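PDB 5LK6: Alpha/beta hydrolase fold-3 domain protein from Sulfolobus islandicus, which probably hydrolyses carboxylic ester bonds, as a thermostable lipase or carboxylesterase of the alpha/beta hydrolase fold. Local coordinates for residues Leu11-Lys21 with Gly195-Phe206. Numbering follows the deposited sequence.
Sequences LESGFIVPIGK and GFFLTREHIEWF
G20 lays its CA over the five-membered ring of W205, 3.7 Å from the centroid and 18° off the ring normal, so a backbone carbon supplies the CH-pi contact. W205 CG stands anti to the backbone N (chi1 -171°), which brings the indole against G20. The type II turn P18-K21 presents G20 there, and I19 before it works as a wedge among three rings. Its CB sits over one face of H202, CG2 meets W205 at CE3, and I19 CD1 reaches F206 CZ at 3.7 Å. T199 OG1 lies over the opposite face of H202 and N-caps helix 200-210, accepting from H202 N at 2.9 Å. With an alanine at W205, the CA of G20 would probably lose its aromatic platform and I19 CG2 its cover on that side. Nearer helix 5-12, F197 meets F15 through nearly parallel rings slid well apart, centroids 5.2 Å. No direct hydrogen bond joins the segments; one water, over the F197 ring, accepts from V17 N and donates to F197 O. At the exposed edge, K21 NZ and E201 OE1 form a long salt bridge, 3.7 Å. The N-terminal segment, backed by helix 24-36, thus packs against helix 200-210, probably within the cap of hormone-sensitive-lipase-like alpha/beta hydrolases.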
loop_
_atom_site.group_PDB
_atom_site.type_symbol
_atom_site.label_atom_id
_atom_site.label_comp_id
_atom_site.label_asym_id
_atom_site.label_seq_id
_atom_site.Cartn_x
_atom_site.Cartn_y
_atom_site.Cartn_z
ATOM N N LEU A 11 10.658 2.440 20.486
ATOM C CA LEU A 11 10.965 3.784 20.956
ATOM C C LEU A 11 11.300 3.820 22.457
ATOM O O LEU A 11 12.176 4.592 22.889
ATOM C CB LEU A 11 9.831 4.756 20.631
ATOM C CG LEU A 11 9.471 4.923 19.155
ATOM C CD1 LEU A 11 8.246 5.796 19.091
ATOM C CD2 LEU A 11 10.609 5.542 18.390
ATOM N N GLU A 12 10.609 2.996 23.238
ATOM C CA GLU A 12 10.765 3.035 24.694
ATOM C C GLU A 12 12.124 2.508 25.084
ATOM O O GLU A 12 12.648 2.914 26.076
ATOM C CB GLU A 12 9.620 2.323 25.451
ATOM C CG GLU A 12 8.519 3.306 25.872
ATOM C CD GLU A 12 7.113 2.696 26.034
ATOM O OE1 GLU A 12 6.971 1.423 26.076
ATOM O OE2 GLU A 12 6.141 3.531 26.116
ATOM N N SER A 13 12.751 1.700 24.248
ATOM C CA SER A 13 14.083 1.232 24.539
ATOM C C SER A 13 15.181 2.144 23.983
ATOM O O SER A 13 16.291 1.672 23.768
ATOM C CB SER A 13 14.238 -0.157 23.949
ATOM O OG SER A 13 14.424 -0.009 22.562
ATOM N N GLY A 14 14.881 3.422 23.705
ATOM C CA GLY A 14 15.894 4.395 23.242
ATOM C C GLY A 14 16.371 4.393 21.789
ATOM O O GLY A 14 17.410 5.013 21.456
ATOM N N PHE A 15 15.626 3.747 20.913
ATOM C CA PHE A 15 15.870 3.859 19.456
ATOM C C PHE A 15 15.604 5.319 18.987
ATOM O O PHE A 15 14.466 5.826 19.040
ATOM C CB PHE A 15 15.000 2.840 18.733
ATOM C CG PHE A 15 15.139 2.809 17.256
ATOM C CD1 PHE A 15 16.079 1.966 16.658
ATOM C CD2 PHE A 15 14.244 3.496 16.453
ATOM C CE1 PHE A 15 16.189 1.894 15.282
ATOM C CE2 PHE A 15 14.322 3.427 15.071
ATOM C CZ PHE A 15 15.296 2.639 14.482
ATOM N N ILE A 16 16.688 5.991 18.589
ATOM C CA ILE A 16 16.676 7.414 18.321
ATOM C C ILE A 16 17.898 7.844 17.522
ATOM O O ILE A 16 18.989 7.268 17.621
ATOM C CB ILE A 16 16.608 8.238 19.662
ATOM C CG1 ILE A 16 16.003 9.679 19.444
ATOM C CG2 ILE A 16 17.975 8.223 20.398
ATOM C CD1 ILE A 16 14.597 9.823 18.793
ATOM N N VAL A 17 17.712 8.895 16.751
ATOM C CA VAL A 17 18.835 9.636 16.223
ATOM C C VAL A 17 18.773 11.003 16.905
ATOM O O VAL A 17 17.819 11.761 16.662
ATOM C CB VAL A 17 18.773 9.766 14.705
ATOM C CG1 VAL A 17 20.004 10.495 14.223
ATOM C CG2 VAL A 17 18.678 8.396 14.062
ATOM N N PRO A 18 19.771 11.314 17.772
ATOM C CA PRO A 18 19.726 12.547 18.624
ATOM C C PRO A 18 20.038 13.847 17.893
ATOM O O PRO A 18 20.927 14.572 18.320
ATOM C CB PRO A 18 20.781 12.264 19.703
ATOM C CG PRO A 18 21.776 11.348 19.004
ATOM C CD PRO A 18 21.011 10.516 18.001
ATOM N N ILE A 19 19.286 14.138 16.831
ATOM C CA ILE A 19 19.404 15.343 15.993
ATOM C C ILE A 19 19.298 16.596 16.855
ATOM O O ILE A 19 18.414 16.699 17.716
ATOM C CB ILE A 19 18.232 15.408 14.983
ATOM C CG1 ILE A 19 18.227 14.230 14.007
ATOM C CG2 ILE A 19 18.192 16.716 14.212
ATOM C CD1 ILE A 19 19.541 14.013 13.333
ATOM N N GLY A 20 20.204 17.544 16.639
ATOM C CA GLY A 20 20.255 18.740 17.467
ATOM C C GLY A 20 20.738 18.587 18.912
ATOM O O GLY A 20 20.742 19.580 19.594
ATOM N N LYS A 21 21.104 17.381 19.392
ATOM C CA LYS A 21 21.712 17.160 20.729
ATOM C C LYS A 21 23.104 16.559 20.617
ATOM O O LYS A 21 23.689 16.161 21.613
ATOM C CB LYS A 21 20.878 16.191 21.619
ATOM C CG LYS A 21 19.400 16.532 21.841
ATOM C CD LYS A 21 19.209 17.878 22.555
ATOM C CE LYS A 21 17.738 18.280 22.652
ATOM N NZ LYS A 21 17.649 19.761 22.802
ATOM N N GLY A 195 8.034 12.653 20.328
ATOM C CA GLY A 195 7.902 11.257 20.713
ATOM C C GLY A 195 7.676 10.219 19.610
ATOM O O GLY A 195 7.490 9.054 19.927
ATOM N N PHE A 196 7.706 10.603 18.340
ATOM C CA PHE A 196 7.528 9.631 17.271
ATOM C C PHE A 196 8.707 9.623 16.308
ATOM O O PHE A 196 8.555 9.557 15.102
ATOM C CB PHE A 196 6.204 9.929 16.544
ATOM C CG PHE A 196 4.972 9.784 17.417
ATOM C CD1 PHE A 196 4.496 10.838 18.128
ATOM C CD2 PHE A 196 4.339 8.588 17.536
ATOM C CE1 PHE A 196 3.348 10.738 18.910
ATOM C CE2 PHE A 196 3.195 8.480 18.312
ATOM C CZ PHE A 196 2.693 9.551 19.018
ATOM N N PHE A 197 9.893 9.704 16.878
ATOM C CA PHE A 197 11.133 9.466 16.211
ATOM C C PHE A 197 11.582 10.681 15.417
ATOM O O PHE A 197 12.669 11.161 15.637
ATOM C CB PHE A 197 11.097 8.173 15.408
ATOM C CG PHE A 197 12.435 7.789 14.808
ATOM C CD1 PHE A 197 13.415 7.180 15.580
ATOM C CD2 PHE A 197 12.707 8.031 13.459
ATOM C CE1 PHE A 197 14.621 6.831 15.020
ATOM C CE2 PHE A 197 13.930 7.688 12.914
ATOM C CZ PHE A 197 14.890 7.108 13.694
ATOM N N LEU A 198 10.798 11.154 14.469
ATOM C CA LEU A 198 11.031 12.444 13.853
ATOM C C LEU A 198 10.200 13.457 14.660
ATOM O O LEU A 198 9.000 13.263 14.856
ATOM C CB LEU A 198 10.677 12.455 12.355
ATOM C CG LEU A 198 10.694 13.824 11.666
ATOM C CD1 LEU A 198 12.115 14.344 11.579
ATOM C CD2 LEU A 198 10.054 13.811 10.286
ATOM N N THR A 199 10.867 14.520 15.125
ATOM C CA THR A 199 10.278 15.576 15.946
ATOM C C THR A 199 10.310 16.909 15.279
ATOM O O THR A 199 11.108 17.140 14.374
ATOM C CB THR A 199 11.032 15.744 17.292
ATOM O OG1 THR A 199 12.345 16.308 17.107
ATOM C CG2 THR A 199 11.134 14.442 17.969
ATOM N N ARG A 200 9.455 17.797 15.757
ATOM C CA ARG A 200 9.433 19.154 15.262
ATOM C C ARG A 200 10.834 19.794 15.456
ATOM O O ARG A 200 11.318 20.467 14.555
ATOM C CB ARG A 200 8.347 19.979 15.950
ATOM C CG ARG A 200 7.810 21.180 15.172
ATOM C CD ARG A 200 7.327 22.217 16.168
ATOM N NE ARG A 200 6.210 23.062 15.696
ATOM C CZ ARG A 200 4.951 23.099 16.197
ATOM N NH1 ARG A 200 4.518 22.293 17.229
ATOM N NH2 ARG A 200 4.103 23.987 15.639
ATOM N N GLU A 201 11.482 19.559 16.599
ATOM C CA GLU A 201 12.818 20.078 16.834
ATOM C C GLU A 201 13.755 19.553 15.769
ATOM O O GLU A 201 14.613 20.307 15.318
ATOM C CB GLU A 201 13.355 19.740 18.234
ATOM C CG GLU A 201 13.066 20.833 19.238
ATOM C CD GLU A 201 13.519 20.506 20.660
ATOM O OE1 GLU A 201 14.584 19.814 20.794
ATOM O OE2 GLU A 201 12.791 20.975 21.610
ATOM N N HIS A 202 13.601 18.276 15.369
ATOM C CA HIS A 202 14.466 17.767 14.330
ATOM C C HIS A 202 14.225 18.545 13.020
ATOM O O HIS A 202 15.158 18.957 12.336
ATOM C CB HIS A 202 14.309 16.309 14.023
ATOM C CG HIS A 202 14.609 15.364 15.129
ATOM N ND1 HIS A 202 15.154 15.732 16.344
ATOM C CD2 HIS A 202 14.395 14.035 15.204
ATOM C CE1 HIS A 202 15.239 14.676 17.130
ATOM N NE2 HIS A 202 14.786 13.636 16.460
ATOM N N ILE A 203 12.973 18.730 12.654
ATOM C CA ILE A 203 12.674 19.412 11.402
ATOM C C ILE A 203 13.294 20.804 11.421
ATOM O O ILE A 203 13.935 21.198 10.436
ATOM C CB ILE A 203 11.152 19.460 11.143
ATOM C CG1 ILE A 203 10.614 18.022 10.894
ATOM C CG2 ILE A 203 10.822 20.347 9.935
ATOM C CD1 ILE A 203 9.152 17.837 11.246
ATOM N N GLU A 204 13.144 21.518 12.543
ATOM C CA GLU A 204 13.717 22.857 12.710
ATOM C C GLU A 204 15.240 22.846 12.605
ATOM O O GLU A 204 15.830 23.650 11.875
ATOM C CB GLU A 204 13.222 23.519 14.006
ATOM C CG GLU A 204 11.791 24.048 13.836
ATOM C CD GLU A 204 11.007 24.393 15.119
ATOM O OE1 GLU A 204 11.503 24.175 16.264
ATOM O OE2 GLU A 204 9.836 24.852 14.954
ATOM N N TRP A 205 15.874 21.883 13.266
ATOM C CA TRP A 205 17.324 21.726 13.210
ATOM C C TRP A 205 17.878 21.482 11.797
ATOM O O TRP A 205 18.771 22.186 11.346
ATOM C CB TRP A 205 17.761 20.616 14.131
ATOM C CG TRP A 205 19.274 20.597 14.247
ATOM C CD1 TRP A 205 20.054 21.318 15.126
ATOM C CD2 TRP A 205 20.173 19.845 13.438
ATOM N NE1 TRP A 205 21.383 21.050 14.896
ATOM C CE2 TRP A 205 21.472 20.134 13.874
ATOM C CE3 TRP A 205 20.001 18.939 12.410
ATOM C CZ2 TRP A 205 22.587 19.547 13.301
ATOM C CZ3 TRP A 205 21.111 18.341 11.861
ATOM C CH2 TRP A 205 22.387 18.659 12.294
ATOM N N PHE A 206 17.276 20.553 11.078
ATOM C CA PHE A 206 17.626 20.372 9.686
ATOM C C PHE A 206 17.512 21.651 8.864
ATOM O O PHE A 206 18.356 21.942 8.057
ATOM C CB PHE A 206 16.775 19.284 9.036
ATOM C CG PHE A 206 17.088 17.894 9.514
ATOM C CD1 PHE A 206 18.374 17.414 9.489
ATOM C CD2 PHE A 206 16.058 17.037 9.957
ATOM C CE1 PHE A 206 18.656 16.114 9.948
ATOM C CE2 PHE A 206 16.332 15.741 10.402
ATOM C CZ PHE A 206 17.643 15.274 10.418
HETATM O O HOH W 1 15.156 10.201 15.539
#